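Local structure of Lmo0651 protein (Listeria monocytogenes serovar 1/2a, 6EP3) at residues E18-G23 with V161-G166. The protein probably binds DNA as a GntR-family transcription factor, controls expression of the Agr system in Listeria monocytogenes and mediates virulence. Sequence-based numbering, arbitrary orientation.
Sequences EKIKNG and VHFSDG
Apolar contact between Lys21, Ile20 and the ring of Phe163 makes up the first part of this junction. CE2 of Phe163 meets the aliphatic part of Lys21 at CG, 3.7 Å away, and the branch methyl CG2 of Ile20 lies 3.8 Å from the same CE2, so a single ring corner touches both residues. The long axes of the Lys21 and Phe163 side chains run at about a right angle. With CG1 beside the backbone N (chi1 -51°), Ile20 has its CG2 branch anti to that N and next to the phenylalanine, while the rest of the side chain leads away. Leu17, one turn earlier, and Ile59 also touch Phe163, which is buried. The evidence places the contact at the seam between two domains: helix 8-21 belongs to the GntR-type winged helix-turn-helix region, predicted to bind DNA, whereas helix 147-163 belongs to the all-helical FCD region, and each contributes its C-terminal end. The two segments bury a modest 187 Å² between them, and their nearest CA atoms, those of Lys21 and Phe163, are 6.7 Å apart. The polar part centres on Lys21. Its chain passes beside the backbone of His162, with Lys21 CD a short 3.1 Å from His162 O. A strained, nearly eclipsed chi3 (-14°) makes the exact course of this chain somewhat doubtful. As modelled, the bend turns the ammonium toward Glu18, one turn earlier in the same helix, where Lys21 NZ forms a salt bridge with Glu18 OE2 at 3.4 Å. It also leaves Lys21 NZ at the imidazole edge, near the ring plane and 3.7 Å from His162 ND1, too far to count as a hydrogen bond. With Glu18 OE1 5.4 Å from His162 ND1, the carboxylate could modestly favour a protonated histidine, while the lysine charge would tend to oppose it.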
loop_
_atom_site.group_PDB
_atom_site.type_symbol
_atom_site.label_atom_id
_atom_site.label_comp_id
_atom_site.label_asym_id
_atom_site.label_seq_id
_atom_site.Cartn_x
_atom_site.Cartn_y
_atom_site.Cartn_z
ATOM N N GLU B 18 -15.644 -15.095 -1.946
ATOM C CA GLU B 18 -16.297 -15.492 -3.181
ATOM C C GLU B 18 -17.614 -14.749 -3.345
ATOM O O GLU B 18 -17.979 -14.377 -4.467
ATOM C CB GLU B 18 -16.504 -17.007 -3.194
ATOM C CG GLU B 18 -15.213 -17.782 -2.943
ATOM C CD GLU B 18 -14.168 -17.607 -4.029
ATOM O OE1 GLU B 18 -12.969 -17.535 -3.688
ATOM O OE2 GLU B 18 -14.545 -17.453 -5.205
ATOM N N LYS B 19 -18.278 -14.435 -2.226
ATOM C CA LYS B 19 -19.463 -13.587 -2.279
ATOM C C LYS B 19 -19.128 -12.205 -2.810
ATOM O O LYS B 19 -19.991 -11.530 -3.383
ATOM C CB LYS B 19 -20.096 -13.483 -0.891
ATOM C CG LYS B 19 -21.013 -14.637 -0.534
ATOM C CD LYS B 19 -22.040 -14.206 0.497
ATOM C CE LYS B 19 -23.226 -15.150 0.530
ATOM N NZ LYS B 19 -24.395 -14.534 1.220
ATOM N N ILE B 20 -17.878 -11.773 -2.646
ATOM C CA ILE B 20 -17.483 -10.488 -3.199
ATOM C C ILE B 20 -17.185 -10.622 -4.684
ATOM O O ILE B 20 -17.409 -9.681 -5.454
ATOM C CB ILE B 20 -16.273 -9.932 -2.431
ATOM C CG1 ILE B 20 -16.542 -9.955 -0.924
ATOM C CG2 ILE B 20 -15.940 -8.524 -2.896
ATOM C CD1 ILE B 20 -17.835 -9.283 -0.519
ATOM N N LYS B 21 -16.711 -11.788 -5.119
ATOM C CA LYS B 21 -16.276 -11.924 -6.501
ATOM C C LYS B 21 -17.416 -12.303 -7.438
ATOM O O LYS B 21 -17.546 -11.716 -8.517
ATOM C CB LYS B 21 -15.141 -12.948 -6.587
ATOM C CG LYS B 21 -13.878 -12.478 -5.870
ATOM C CD LYS B 21 -12.717 -13.459 -5.959
ATOM C CE LYS B 21 -13.141 -14.829 -6.443
ATOM N NZ LYS B 21 -11.960 -15.727 -6.568
ATOM N N ASN B 22 -18.255 -13.264 -7.049
ATOM C CA ASN B 22 -19.381 -13.644 -7.893
ATOM C C ASN B 22 -20.475 -12.582 -7.932
ATOM O O ASN B 22 -21.366 -12.668 -8.784
ATOM C CB ASN B 22 -19.953 -14.989 -7.436
ATOM C CG ASN B 22 -20.554 -14.937 -6.044
ATOM O OD1 ASN B 22 -20.550 -13.900 -5.381
ATOM N ND2 ASN B 22 -21.065 -16.073 -5.588
ATOM N N GLY B 23 -20.434 -11.600 -7.039
ATOM C CA GLY B 23 -21.373 -10.500 -7.060
ATOM C C GLY B 23 -22.576 -10.636 -6.157
ATOM O O GLY B 23 -23.507 -9.831 -6.275
ATOM N N VAL B 161 -5.315 -10.602 -9.000
ATOM C CA VAL B 161 -5.635 -12.020 -9.126
ATOM C C VAL B 161 -7.103 -12.269 -8.809
ATOM O O VAL B 161 -7.768 -13.078 -9.472
ATOM C CB VAL B 161 -4.710 -12.849 -8.214
ATOM C CG1 VAL B 161 -5.324 -14.207 -7.901
ATOM C CG2 VAL B 161 -3.338 -13.016 -8.851
ATOM N N HIS B 162 -7.635 -11.594 -7.791
ATOM C CA HIS B 162 -8.979 -11.939 -7.349
ATOM C C HIS B 162 -10.083 -11.107 -7.988
ATOM O O HIS B 162 -11.242 -11.534 -7.953
ATOM C CB HIS B 162 -9.068 -11.836 -5.827
ATOM C CG HIS B 162 -8.395 -12.968 -5.118
ATOM N ND1 HIS B 162 -8.953 -14.224 -5.024
ATOM C CD2 HIS B 162 -7.196 -13.041 -4.494
ATOM C CE1 HIS B 162 -8.135 -15.017 -4.357
ATOM N NE2 HIS B 162 -7.061 -14.323 -4.023
ATOM N N PHE B 163 -9.773 -9.958 -8.598
ATOM C CA PHE B 163 -10.834 -9.096 -9.102
ATOM C C PHE B 163 -10.619 -8.605 -10.529
ATOM O O PHE B 163 -11.347 -7.705 -10.965
ATOM C CB PHE B 163 -11.021 -7.881 -8.183
ATOM C CG PHE B 163 -11.340 -8.239 -6.759
ATOM C CD1 PHE B 163 -10.380 -8.117 -5.768
ATOM C CD2 PHE B 163 -12.604 -8.676 -6.407
ATOM C CE1 PHE B 163 -10.673 -8.439 -4.454
ATOM C CE2 PHE B 163 -12.901 -9.002 -5.095
ATOM C CZ PHE B 163 -11.933 -8.883 -4.118
ATOM N N SER B 164 -9.666 -9.162 -11.276
ATOM C CA SER B 164 -9.491 -8.795 -12.671
ATOM C C SER B 164 -9.461 -10.060 -13.515
ATOM O O SER B 164 -9.268 -11.167 -13.007
ATOM C CB SER B 164 -8.206 -7.991 -12.904
ATOM O OG SER B 164 -7.085 -8.854 -12.975
ATOM N N ASP B 165 -9.671 -9.881 -14.816
ATOM C CA ASP B 165 -9.484 -10.939 -15.796
ATOM C C ASP B 165 -8.122 -10.857 -16.469
ATOM O O ASP B 165 -7.928 -11.450 -17.534
ATOM C CB ASP B 165 -10.589 -10.897 -16.854
ATOM C CG ASP B 165 -11.965 -11.167 -16.277
ATOM O OD1 ASP B 165 -12.856 -10.306 -16.440
ATOM O OD2 ASP B 165 -12.160 -12.240 -15.672
ATOM N N GLY B 166 -7.179 -10.122 -15.874
ATOM C CA GLY B 166 -5.874 -9.934 -16.485
ATOM C C GLY B 166 -5.103 -11.216 -16.718
ATOM O O GLY B 166 -4.202 -11.240 -17.563
#